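Local coordinates for protein RNA-dependent RNA Polymerase (Bombyx mori cytoplasmic polyhedrosis virus, PDB 6TZ0) that catalyses RNA-directed RNA synthesis, making plus strands by fully conservative transcription of the viral double-stranded genome and probably, after core assembly, the complementary minus strands, at residues Leu780-Gly785 with Trp836-Arg841; Leu29-Ala34 with Ser829-Leu834; Glu775-Leu780 with Glu861-Ala866; Arg873-Val878 with Tyr900-Ala905. All blocks are in the same frame, centred on the assembly; numbering follows the deposited sequence.

Interaction 1: Leu780-Gly785 with Trp836-Arg841; sequences LGFFCG and WLFMPR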
loop_
_atom_site.group_PDB
_atom_site.type_symbol
_atom_site.label_atom_id
_atom_site.label_comp_id
_atom_site.label_asym_id
_atom_site.label_seq_id
_atom_site.Cartn_x
_atom_site.Cartn_y
_atom_site.Cartn_z
ATOM N N LEU A 780 -20.350 0.041 28.061
ATOM C CA LEU A 780 -18.917 -0.222 28.003
ATOM C C LEU A 780 -18.146 0.994 27.507
ATOM O O LEU A 780 -17.086 1.329 28.050
ATOM C CB LEU A 780 -18.661 -1.425 27.103
ATOM C CG LEU A 780 -17.231 -1.918 26.970
ATOM C CD1 LEU A 780 -16.727 -2.367 28.315
ATOM C CD2 LEU A 780 -17.206 -3.054 25.998
ATOM N N GLY A 781 -18.674 1.680 26.491
ATOM C CA GLY A 781 -18.052 2.914 26.043
ATOM C C GLY A 781 -18.128 4.037 27.060
ATOM O O GLY A 781 -17.189 4.835 27.176
ATOM N N PHE A 782 -19.231 4.112 27.817
ATOM C CA PHE A 782 -19.325 5.091 28.898
ATOM C C PHE A 782 -18.277 4.846 29.972
ATOM O O PHE A 782 -17.659 5.793 30.466
ATOM C CB PHE A 782 -20.718 5.074 29.520
ATOM C CG PHE A 782 -20.832 5.900 30.773
ATOM C CD1 PHE A 782 -20.827 7.282 30.716
ATOM C CD2 PHE A 782 -20.956 5.287 32.010
ATOM C CE1 PHE A 782 -20.933 8.033 31.873
ATOM C CE2 PHE A 782 -21.061 6.030 33.160
ATOM C CZ PHE A 782 -21.050 7.405 33.093
ATOM N N PHE A 783 -18.044 3.585 30.337
ATOM C CA PHE A 783 -17.045 3.341 31.373
ATOM C C PHE A 783 -15.619 3.461 30.857
ATOM O O PHE A 783 -14.726 3.834 31.627
ATOM C CB PHE A 783 -17.265 1.992 32.040
ATOM C CG PHE A 783 -18.335 2.024 33.069
ATOM C CD1 PHE A 783 -18.121 2.684 34.262
ATOM C CD2 PHE A 783 -19.543 1.394 32.863
ATOM C CE1 PHE A 783 -19.094 2.731 35.221
ATOM C CE2 PHE A 783 -20.517 1.431 33.827
ATOM C CZ PHE A 783 -20.289 2.104 35.003
ATOM N N CYS A 784 -15.370 3.193 29.573
ATOM C CA CYS A 784 -14.010 3.421 29.093
ATOM C C CYS A 784 -13.753 4.903 28.857
ATOM O O CYS A 784 -12.597 5.318 28.752
ATOM C CB CYS A 784 -13.720 2.627 27.821
ATOM S SG CYS A 784 -14.447 3.279 26.332
ATOM N N GLY A 785 -14.807 5.715 28.757
ATOM C CA GLY A 785 -14.610 7.151 28.820
ATOM C C GLY A 785 -14.502 7.673 30.240
ATOM O O GLY A 785 -13.820 8.670 30.490
ATOM N N TRP A 836 -18.491 16.197 30.740
ATOM C CA TRP A 836 -17.712 16.488 29.541
ATOM C C TRP A 836 -17.922 15.437 28.458
ATOM O O TRP A 836 -17.720 15.722 27.273
ATOM C CB TRP A 836 -16.230 16.579 29.903
ATOM C CG TRP A 836 -15.367 16.958 28.762
ATOM C CD1 TRP A 836 -15.187 18.203 28.246
ATOM C CD2 TRP A 836 -14.643 16.064 27.918
ATOM N NE1 TRP A 836 -14.347 18.149 27.164
ATOM C CE2 TRP A 836 -14.007 16.842 26.937
ATOM C CE3 TRP A 836 -14.466 14.680 27.902
ATOM C CZ2 TRP A 836 -13.197 16.284 25.957
ATOM C CZ3 TRP A 836 -13.662 14.130 26.937
ATOM C CH2 TRP A 836 -13.037 14.927 25.977
ATOM N N LEU A 837 -18.340 14.226 28.838
ATOM C CA LEU A 837 -18.577 13.161 27.871
ATOM C C LEU A 837 -19.738 13.452 26.932
ATOM O O LEU A 837 -19.814 12.851 25.861
ATOM C CB LEU A 837 -18.848 11.842 28.593
ATOM C CG LEU A 837 -17.692 11.178 29.330
ATOM C CD1 LEU A 837 -18.188 9.994 30.134
ATOM C CD2 LEU A 837 -16.659 10.731 28.333
ATOM N N PHE A 838 -20.635 14.366 27.286
ATOM C CA PHE A 838 -21.884 14.499 26.556
ATOM C C PHE A 838 -22.026 15.862 25.898
ATOM O O PHE A 838 -23.148 16.301 25.638
ATOM C CB PHE A 838 -23.050 14.239 27.506
ATOM C CG PHE A 838 -22.873 13.007 28.337
ATOM C CD1 PHE A 838 -22.981 11.750 27.779
ATOM C CD2 PHE A 838 -22.613 13.110 29.690
ATOM C CE1 PHE A 838 -22.814 10.618 28.555
ATOM C CE2 PHE A 838 -22.454 11.983 30.468
ATOM C CZ PHE A 838 -22.559 10.737 29.899
ATOM N N MET A 839 -20.925 16.533 25.610
ATOM C CA MET A 839 -20.971 17.933 25.238
ATOM C C MET A 839 -20.562 18.173 23.794
ATOM O O MET A 839 -19.874 17.349 23.186
ATOM C CB MET A 839 -20.078 18.748 26.184
ATOM C CG MET A 839 -20.714 19.007 27.537
ATOM S SD MET A 839 -22.121 20.139 27.444
ATOM C CE MET A 839 -23.541 19.048 27.526
ATOM N N PRO A 840 -21.024 19.275 23.196
ATOM C CA PRO A 840 -20.476 19.698 21.903
ATOM C C PRO A 840 -19.004 20.039 22.040
ATOM O O PRO A 840 -18.607 20.784 22.940
ATOM C CB PRO A 840 -21.309 20.934 21.553
ATOM C CG PRO A 840 -22.542 20.774 22.311
ATOM C CD PRO A 840 -22.176 20.102 23.585
ATOM N N ARG A 841 -18.195 19.443 21.160
ATOM C CA ARG A 841 -16.733 19.461 21.150
ATOM C C ARG A 841 -16.122 18.846 22.405
ATOM O O ARG A 841 -14.927 19.021 22.651
ATOM C CB ARG A 841 -16.175 20.873 20.930
ATOM C CG ARG A 841 -16.532 21.462 19.584
ATOM C CD ARG A 841 -16.070 22.898 19.469
ATOM N NE ARG A 841 -14.618 23.012 19.528
ATOM C CZ ARG A 841 -13.818 22.914 18.472
ATOM N NH1 ARG A 841 -12.506 23.033 18.620
ATOM N NH2 ARG A 841 -14.330 22.697 17.268
#
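Helix 774-786 packs on a short 3-10 turn: Phe782 and Gly785 meet Leu837 and Phe838. The contact is buried and mostly apolar. Phe782 reaches across with CD1 and CE1 of its ring. Its CE1 lies 3.8 Å from Leu837 CD1 and its CD1 is equally near that methyl. The same CE1 is 3.7 Å from Phe838 CZ. The Phe838 ring offers an edge here, with Phe782 CE1 near its plane. The first torsion of Phe782 (chi1 171°) sets CG anti to the backbone N, and the ring leans over toward the turn. Leu837 CD1 meets the ring, while Leu837 CD2 sits 4.1 Å from Gly785 O, on the backbone of the helix. Gly785 therefore lets Leu837 approach its main chain directly. Within the turn, Leu837 CB lies 3.9 Å above the plane of the Phe838 ring, over its centre. Met757 of helix 754-766 also touches Leu837. Gly785 is about 10 Å from the side chain of Arg147 and about 11 Å from that of Arg791; both arginines bind ATP in this protein. The arrangement is hydrophobic core packing of a helix on a 3-10 turn, consistent with the thumb of a right-hand polymerase.

Interaction 2: Leu29-Ala34 with Ser829-Leu834; sequences LTAKLA and SLILPL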
loop_
_atom_site.group_PDB
_atom_site.type_symbol
_atom_site.label_atom_id
_atom_site.label_comp_id
_atom_site.label_asym_id
_atom_site.label_seq_id
_atom_site.Cartn_x
_atom_site.Cartn_y
_atom_site.Cartn_z
ATOM N N LEU A 29 -16.758 7.345 42.098
ATOM C CA LEU A 29 -16.165 6.013 41.999
ATOM C C LEU A 29 -15.306 5.850 40.748
ATOM O O LEU A 29 -14.242 5.219 40.801
ATOM C CB LEU A 29 -17.252 4.948 42.052
ATOM C CG LEU A 29 -17.827 4.784 43.450
ATOM C CD1 LEU A 29 -18.973 3.817 43.425
ATOM C CD2 LEU A 29 -16.745 4.291 44.383
ATOM N N THR A 30 -15.732 6.412 39.616
ATOM C CA THR A 30 -14.897 6.336 38.424
ATOM C C THR A 30 -13.670 7.232 38.539
ATOM O O THR A 30 -12.620 6.909 37.973
ATOM C CB THR A 30 -15.718 6.685 37.186
ATOM O OG1 THR A 30 -16.317 7.973 37.356
ATOM C CG2 THR A 30 -16.799 5.641 36.954
ATOM N N ALA A 31 -13.756 8.325 39.306
ATOM C CA ALA A 31 -12.557 9.096 39.617
ATOM C C ALA A 31 -11.600 8.304 40.500
ATOM O O ALA A 31 -10.377 8.368 40.314
ATOM C CB ALA A 31 -12.948 10.403 40.299
ATOM N N LYS A 32 -12.141 7.549 41.461
ATOM C CA LYS A 32 -11.299 6.743 42.340
ATOM C C LYS A 32 -10.632 5.607 41.573
ATOM O O LYS A 32 -9.502 5.217 41.884
ATOM C CB LYS A 32 -12.135 6.207 43.504
ATOM C CG LYS A 32 -11.361 5.449 44.566
ATOM C CD LYS A 32 -12.268 5.055 45.722
ATOM C CE LYS A 32 -11.556 4.131 46.701
ATOM N NZ LYS A 32 -10.423 4.805 47.393
ATOM N N LEU A 33 -11.306 5.073 40.553
ATOM C CA LEU A 33 -10.645 4.077 39.713
ATOM C C LEU A 33 -9.652 4.703 38.743
ATOM O O LEU A 33 -8.681 4.048 38.353
ATOM C CB LEU A 33 -11.666 3.246 38.945
ATOM C CG LEU A 33 -12.452 2.269 39.805
ATOM C CD1 LEU A 33 -13.438 1.507 38.954
ATOM C CD2 LEU A 33 -11.507 1.325 40.515
ATOM N N ALA A 34 -9.867 5.950 38.329
ATOM C CA ALA A 34 -8.946 6.560 37.379
ATOM C C ALA A 34 -7.699 7.147 38.030
ATOM O O ALA A 34 -6.679 7.286 37.350
ATOM C CB ALA A 34 -9.659 7.650 36.578
ATOM N N SER A 829 -2.589 17.931 38.685
ATOM C CA SER A 829 -3.464 16.882 38.180
ATOM C C SER A 829 -4.912 17.342 38.296
ATOM O O SER A 829 -5.404 17.575 39.403
ATOM C CB SER A 829 -3.246 15.582 38.954
ATOM O OG SER A 829 -4.119 14.562 38.507
ATOM N N LEU A 830 -5.587 17.482 37.158
ATOM C CA LEU A 830 -7.019 17.741 37.153
ATOM C C LEU A 830 -7.736 16.625 36.415
ATOM O O LEU A 830 -7.256 16.127 35.394
ATOM C CB LEU A 830 -7.386 19.103 36.522
ATOM C CG LEU A 830 -7.234 19.422 35.034
ATOM C CD1 LEU A 830 -8.228 20.488 34.648
ATOM C CD2 LEU A 830 -5.844 19.943 34.761
ATOM N N ILE A 831 -8.879 16.224 36.951
ATOM C CA ILE A 831 -9.721 15.210 36.338
ATOM C C ILE A 831 -11.015 15.873 35.881
ATOM O O ILE A 831 -11.617 16.668 36.615
ATOM C CB ILE A 831 -9.960 14.026 37.295
ATOM C CG1 ILE A 831 -10.503 14.492 38.638
ATOM C CG2 ILE A 831 -8.660 13.282 37.533
ATOM C CD1 ILE A 831 -10.927 13.383 39.518
ATOM N N LEU A 832 -11.394 15.605 34.651
ATOM C CA LEU A 832 -12.561 16.234 34.065
ATOM C C LEU A 832 -13.843 15.598 34.599
ATOM O O LEU A 832 -13.847 14.423 34.972
ATOM C CB LEU A 832 -12.481 16.146 32.541
ATOM C CG LEU A 832 -12.144 14.833 31.831
ATOM C CD1 LEU A 832 -13.358 13.956 31.550
ATOM C CD2 LEU A 832 -11.401 15.147 30.546
ATOM N N PRO A 833 -14.928 16.365 34.698
ATOM C CA PRO A 833 -16.190 15.787 35.165
ATOM C C PRO A 833 -16.810 14.889 34.108
ATOM O O PRO A 833 -16.445 14.921 32.932
ATOM C CB PRO A 833 -17.065 17.014 35.432
ATOM C CG PRO A 833 -16.523 18.056 34.531
ATOM C CD PRO A 833 -15.046 17.819 34.481
ATOM N N LEU A 834 -17.775 14.076 34.547
ATOM C CA LEU A 834 -18.438 13.169 33.619
ATOM C C LEU A 834 -19.377 13.886 32.663
ATOM O O LEU A 834 -19.782 13.293 31.662
ATOM C CB LEU A 834 -19.225 12.091 34.361
ATOM C CG LEU A 834 -18.462 11.018 35.113
ATOM C CD1 LEU A 834 -19.447 10.052 35.709
ATOM C CD2 LEU A 834 -17.528 10.317 34.177
#
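No ring or other flat side chain takes part where Thr30 and Ala31 meet Leu834 and Ile831; Phe782 and Phe783 of helix 774-786 border the contact, touching Leu834 and Thr30 respectively. The contact sets helix 20-35 beside strand 827-831, the middle strand of a small three-stranded antiparallel sheet, and the turn after it. Ala31 CB meets the end of the Ile831 chain, with CD1 3.7 Å away. The longer branch of Ile831 has CG1 between the backbone N and the carbonyl carbon (chi1 54°), and from there it extends to the helix. Thr30 meets Leu834 more loosely. Its OG1 is 4.1 Å from Leu834 CD1 and about as far from CD2, so the hydroxyl faces the fork of the leucine. That hydroxyl is hydrogen-bonded to Ile26 O, one helical turn back, and has a weaker bond to Glu27 O. Ile831 also lies about 4 Å, side chain to side chain, from Arg791, a residue that binds ATP in this protein, although no ATP is bound to this chain. The chemistry implies a mainly van der Waals contact: the Thr30 hydroxyl meets Leu834 but has its hydrogen bond to Ile26 O.

Interaction 3: Glu775-Leu780 with Glu861-Ala866; sequences EGLKML and ESMFTA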
loop_
_atom_site.group_PDB
_atom_site.type_symbol
_atom_site.label_atom_id
_atom_site.label_comp_id
_atom_site.label_asym_id
_atom_site.label_seq_id
_atom_site.Cartn_x
_atom_site.Cartn_y
_atom_site.Cartn_z
ATOM N N GLU A 775 -26.854 -1.862 23.782
ATOM C CA GLU A 775 -26.981 -1.074 25.005
ATOM C C GLU A 775 -25.839 -1.359 25.978
ATOM O O GLU A 775 -25.302 -0.436 26.609
ATOM C CB GLU A 775 -28.339 -1.355 25.649
ATOM C CG GLU A 775 -28.605 -0.576 26.921
ATOM C CD GLU A 775 -28.735 0.916 26.688
ATOM O OE1 GLU A 775 -29.168 1.322 25.587
ATOM O OE2 GLU A 775 -28.395 1.688 27.609
ATOM N N GLY A 776 -25.448 -2.630 26.107
ATOM C CA GLY A 776 -24.277 -2.962 26.900
ATOM C C GLY A 776 -22.999 -2.416 26.303
ATOM O O GLY A 776 -22.067 -2.064 27.030
ATOM N N LEU A 777 -22.955 -2.299 24.982
ATOM C CA LEU A 777 -21.840 -1.640 24.319
ATOM C C LEU A 777 -21.828 -0.141 24.608
ATOM O O LEU A 777 -20.755 0.466 24.716
ATOM C CB LEU A 777 -21.919 -1.950 22.827
ATOM C CG LEU A 777 -20.900 -1.482 21.804
ATOM C CD1 LEU A 777 -20.666 -2.591 20.827
ATOM C CD2 LEU A 777 -21.516 -0.342 21.067
ATOM N N LYS A 778 -23.009 0.464 24.778
ATOM C CA LYS A 778 -23.058 1.864 25.195
ATOM C C LYS A 778 -22.542 2.031 26.620
ATOM O O LYS A 778 -21.820 2.991 26.921
ATOM C CB LYS A 778 -24.478 2.422 25.071
ATOM C CG LYS A 778 -24.550 3.929 25.318
ATOM C CD LYS A 778 -25.871 4.536 24.867
ATOM C CE LYS A 778 -26.984 4.362 25.878
ATOM N NZ LYS A 778 -26.802 5.299 27.013
ATOM N N MET A 779 -22.879 1.090 27.502
ATOM C CA MET A 779 -22.368 1.152 28.870
ATOM C C MET A 779 -20.859 0.931 28.916
ATOM O O MET A 779 -20.150 1.582 29.697
ATOM C CB MET A 779 -23.091 0.137 29.751
ATOM C CG MET A 779 -22.742 0.250 31.217
ATOM S SD MET A 779 -23.751 -0.795 32.262
ATOM C CE MET A 779 -25.290 0.105 32.193
ATOM N N LEU A 780 -20.350 0.041 28.061
ATOM C CA LEU A 780 -18.917 -0.222 28.003
ATOM C C LEU A 780 -18.146 0.994 27.507
ATOM O O LEU A 780 -17.086 1.329 28.050
ATOM C CB LEU A 780 -18.661 -1.425 27.103
ATOM C CG LEU A 780 -17.231 -1.918 26.970
ATOM C CD1 LEU A 780 -16.727 -2.367 28.315
ATOM C CD2 LEU A 780 -17.206 -3.054 25.998
ATOM N N GLU A 861 -30.486 8.194 25.364
ATOM C CA GLU A 861 -30.123 8.448 23.979
ATOM C C GLU A 861 -29.580 7.184 23.334
ATOM O O GLU A 861 -28.650 6.558 23.847
ATOM C CB GLU A 861 -29.102 9.575 23.893
ATOM C CG GLU A 861 -29.640 10.904 24.361
ATOM C CD GLU A 861 -28.644 12.027 24.205
ATOM O OE1 GLU A 861 -27.495 11.752 23.811
ATOM O OE2 GLU A 861 -29.007 13.186 24.484
ATOM N N SER A 862 -30.179 6.806 22.216
ATOM C CA SER A 862 -29.947 5.509 21.617
ATOM C C SER A 862 -28.646 5.521 20.825
ATOM O O SER A 862 -27.916 6.510 20.782
ATOM C CB SER A 862 -31.136 5.122 20.742
ATOM O OG SER A 862 -30.965 3.838 20.179
ATOM N N MET A 863 -28.362 4.411 20.161
ATOM C CA MET A 863 -27.135 4.283 19.393
ATOM C C MET A 863 -27.209 4.971 18.040
ATOM O O MET A 863 -26.233 4.923 17.286
ATOM C CB MET A 863 -26.801 2.807 19.206
ATOM C CG MET A 863 -26.640 2.089 20.520
ATOM S SD MET A 863 -25.409 2.897 21.543
ATOM C CE MET A 863 -23.952 2.534 20.599
ATOM N N PHE A 864 -28.332 5.607 17.719
ATOM C CA PHE A 864 -28.515 6.287 16.448
ATOM C C PHE A 864 -28.667 7.788 16.623
ATOM O O PHE A 864 -29.203 8.456 15.737
ATOM C CB PHE A 864 -29.735 5.735 15.724
ATOM C CG PHE A 864 -29.686 4.270 15.506
ATOM C CD1 PHE A 864 -28.867 3.728 14.544
ATOM C CD2 PHE A 864 -30.476 3.429 16.257
ATOM C CE1 PHE A 864 -28.840 2.384 14.340
ATOM C CE2 PHE A 864 -30.458 2.076 16.053
ATOM C CZ PHE A 864 -29.630 1.550 15.096
ATOM N N THR A 865 -28.222 8.335 17.745
ATOM C CA THR A 865 -28.386 9.759 17.966
ATOM C C THR A 865 -27.286 10.544 17.262
ATOM O O THR A 865 -26.154 10.078 17.102
ATOM C CB THR A 865 -28.421 10.076 19.463
ATOM O OG1 THR A 865 -28.612 11.481 19.656
ATOM C CG2 THR A 865 -27.153 9.642 20.154
ATOM N N ALA A 866 -27.649 11.737 16.806
ATOM C CA ALA A 866 -26.746 12.562 16.030
ATOM C C ALA A 866 -25.728 13.232 16.940
ATOM O O ALA A 866 -25.963 13.464 18.126
ATOM C CB ALA A 866 -27.521 13.611 15.243
#
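NZ of Lys778 has a salt bridge to Asp860 and a cation-pi contact with Tyr848, while CE and CD of the same side chain pass Glu861 O. A long ion pair, 4.0 Å from NZ to Glu775 OE2, comes from one turn earlier in the same helix. This network lies beside a type I beta turn, Ser862 to Thr865, whose Met863 packs on helix 774-786. Clustered acidic partners would probably favour the charged form of the buried lysine. Lys778 leaves the helix with CG anti to the backbone N (chi1 -172°) and then bends at chi3 and chi4. The bend brings the end of the chain alongside the loop, with CE 3.4 Å from Glu861 O. Met863 comes at the same chain from the other segment. Its SD lies 3.7 Å from both Lys778 CB and Lys778 CD, against the aliphatic part. The methionine is itself folded at chi2 and chi3. The carboxylate of Glu861 does not face Lys778: it forms salt bridges with Arg1188 and Lys871 and accepts the backbone NH of Ala847, so the loop is held by helix 1174-1188 as well as by helix 774-786. Met863 CE closes on Leu777 CD2 at 3.8 Å.

Interaction 4: Arg873-Val878 with Tyr900-Ala905; sequences RLLYDV and YGFTGA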
loop_
_atom_site.group_PDB
_atom_site.type_symbol
_atom_site.label_atom_id
_atom_site.label_comp_id
_atom_site.label_asym_id
_atom_site.label_seq_id
_atom_site.Cartn_x
_atom_site.Cartn_y
_atom_site.Cartn_z
ATOM N N ARG A 873 -28.548 20.525 22.552
ATOM C CA ARG A 873 -29.950 20.488 22.943
ATOM C C ARG A 873 -30.164 19.784 24.282
ATOM O O ARG A 873 -31.218 19.961 24.901
ATOM C CB ARG A 873 -30.749 19.809 21.827
ATOM C CG ARG A 873 -32.257 19.933 21.907
ATOM C CD ARG A 873 -32.911 19.284 20.714
ATOM N NE ARG A 873 -34.362 19.344 20.810
ATOM C CZ ARG A 873 -35.109 18.395 21.361
ATOM N NH1 ARG A 873 -34.544 17.308 21.860
ATOM N NH2 ARG A 873 -36.422 18.530 21.409
ATOM N N LEU A 874 -29.182 19.016 24.760
ATOM C CA LEU A 874 -29.306 18.385 26.071
ATOM C C LEU A 874 -29.270 19.414 27.195
ATOM O O LEU A 874 -29.902 19.209 28.239
ATOM C CB LEU A 874 -28.201 17.348 26.254
ATOM C CG LEU A 874 -28.276 16.452 27.490
ATOM C CD1 LEU A 874 -29.513 15.579 27.426
ATOM C CD2 LEU A 874 -27.022 15.618 27.626
ATOM N N LEU A 875 -28.569 20.535 26.981
ATOM C CA LEU A 875 -28.551 21.631 27.947
ATOM C C LEU A 875 -29.939 22.209 28.166
ATOM O O LEU A 875 -30.277 22.619 29.281
ATOM C CB LEU A 875 -27.625 22.745 27.465
ATOM C CG LEU A 875 -26.139 22.496 27.240
ATOM C CD1 LEU A 875 -25.512 23.737 26.624
ATOM C CD2 LEU A 875 -25.452 22.134 28.533
ATOM N N TYR A 876 -30.751 22.245 27.118
ATOM C CA TYR A 876 -32.106 22.760 27.198
ATOM C C TYR A 876 -33.104 21.688 27.593
ATOM O O TYR A 876 -34.119 22.000 28.222
ATOM C CB TYR A 876 -32.492 23.372 25.854
ATOM C CG TYR A 876 -31.686 24.597 25.515
ATOM C CD1 TYR A 876 -32.067 25.846 25.977
ATOM C CD2 TYR A 876 -30.527 24.502 24.758
ATOM C CE1 TYR A 876 -31.333 26.971 25.675
ATOM C CE2 TYR A 876 -29.782 25.620 24.457
ATOM C CZ TYR A 876 -30.193 26.851 24.920
ATOM O OH TYR A 876 -29.464 27.976 24.630
ATOM N N ASP A 877 -32.825 20.431 27.243
ATOM C CA ASP A 877 -33.680 19.324 27.649
ATOM C C ASP A 877 -33.616 19.106 29.156
ATOM O O ASP A 877 -34.630 18.778 29.781
ATOM C CB ASP A 877 -33.269 18.056 26.898
ATOM C CG ASP A 877 -34.316 16.962 26.962
ATOM O OD1 ASP A 877 -35.411 17.194 27.511
ATOM O OD2 ASP A 877 -34.039 15.851 26.464
ATOM N N VAL A 878 -32.438 19.296 29.762
ATOM C CA VAL A 878 -32.339 19.219 31.219
ATOM C C VAL A 878 -33.069 20.396 31.873
ATOM O O VAL A 878 -33.669 20.252 32.946
ATOM C CB VAL A 878 -30.852 19.122 31.626
ATOM C CG1 VAL A 878 -30.658 19.207 33.123
ATOM C CG2 VAL A 878 -30.280 17.808 31.156
ATOM N N TYR A 900 -25.200 19.313 38.239
ATOM C CA TYR A 900 -24.693 18.178 37.481
ATOM C C TYR A 900 -23.279 18.395 36.965
ATOM O O TYR A 900 -22.647 17.435 36.519
ATOM C CB TYR A 900 -25.590 17.860 36.286
ATOM C CG TYR A 900 -26.900 17.179 36.589
ATOM C CD1 TYR A 900 -26.944 15.827 36.882
ATOM C CD2 TYR A 900 -28.097 17.873 36.517
ATOM C CE1 TYR A 900 -28.141 15.196 37.138
ATOM C CE2 TYR A 900 -29.297 17.248 36.771
ATOM C CZ TYR A 900 -29.315 15.915 37.076
ATOM O OH TYR A 900 -30.514 15.300 37.329
ATOM N N GLY A 901 -22.778 19.622 36.987
ATOM C CA GLY A 901 -21.416 19.868 36.564
ATOM C C GLY A 901 -21.230 20.075 35.082
ATOM O O GLY A 901 -20.137 19.833 34.565
ATOM N N PHE A 902 -22.275 20.508 34.374
ATOM C CA PHE A 902 -22.129 20.838 32.961
ATOM C C PHE A 902 -21.335 22.119 32.765
ATOM O O PHE A 902 -20.636 22.271 31.755
ATOM C CB PHE A 902 -23.500 20.983 32.304
ATOM C CG PHE A 902 -24.230 19.687 32.102
ATOM C CD1 PHE A 902 -23.920 18.872 31.035
ATOM C CD2 PHE A 902 -25.239 19.297 32.959
ATOM C CE1 PHE A 902 -24.591 17.688 30.829
ATOM C CE2 PHE A 902 -25.920 18.114 32.751
ATOM C CZ PHE A 902 -25.590 17.310 31.688
ATOM N N THR A 903 -21.428 23.045 33.721
ATOM C CA THR A 903 -20.784 24.340 33.570
ATOM C C THR A 903 -19.272 24.247 33.716
ATOM O O THR A 903 -18.550 25.024 33.086
ATOM C CB THR A 903 -21.386 25.336 34.562
ATOM O OG1 THR A 903 -20.739 26.606 34.429
ATOM C CG2 THR A 903 -21.269 24.841 35.977
ATOM N N GLY A 904 -18.772 23.278 34.488
ATOM C CA GLY A 904 -17.340 23.047 34.525
ATOM C C GLY A 904 -16.821 22.478 33.219
ATOM O O GLY A 904 -15.739 22.848 32.759
ATOM N N ALA A 905 -17.605 21.600 32.590
ATOM C CA ALA A 905 -17.224 21.051 31.293
ATOM C C ALA A 905 -17.237 22.123 30.212
ATOM O O ALA A 905 -16.343 22.165 29.357
ATOM C CB ALA A 905 -18.164 19.911 30.920
#
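Leu875 and Val878 of helix 873-878 face two aromatic rings, Phe902 and Tyr900. Leu875 CD2 approaches Phe902 CD1 at 4.4 Å. Val878 CG1 lies at the same distance, 4.4 Å, from Tyr900 CE2. Both methyls come at an oblique slant to the rings. These are loose van der Waals contacts between buried residues. The two rings leave the backbone on either side of Gly901, at a helix boundary. Gly901 has positive phi (86°) and is the C-prime residue of a Schellman motif that ends helix 894-899: Phe902 N bonds to Leu897 O and Gly901 N to His898 O. The same glycine is the N-cap of the next helix, 902-911. The contact lies in the C-terminal part of the polymerase, consistent with the bracelet domain of reovirus-type enzymes. Further out, Phe850 packs edge-to-face with both Tyr900 and Phe902. Tyr900 OH is hydrogen-bonded to Glu851 O. Leu897 of helix 894-899 touches Leu875 and Phe902, and Leu896 of the same helix touches Val878.

Overall arrangement
All four contacts are essentially buried. Interactions 1 and 3 share helix 774-786 and Leu780; they use successive turns of it. Interaction 2 adjoins interaction 1: Phe782 CZ lies 4.1 Å from Leu834 CD1. Interaction 4 adjoins it too, with Met839 CE 3.5 Å from Phe902 CD1. The loop segment 836-841 thus lies between the helix and the C-terminal helices. Interactions 2 and 3 do not touch, their nearest atoms being about 9 Å apart. Interactions 1 and 2 are mostly apolar and interaction 4 is apolar throughout. Interaction 3 adds charge: buried Lys778 and Glu861 each have other ionic partners. Interaction 2 lies nearest the ATP-binding residues; interactions 3 and 4 are away from annotated sites.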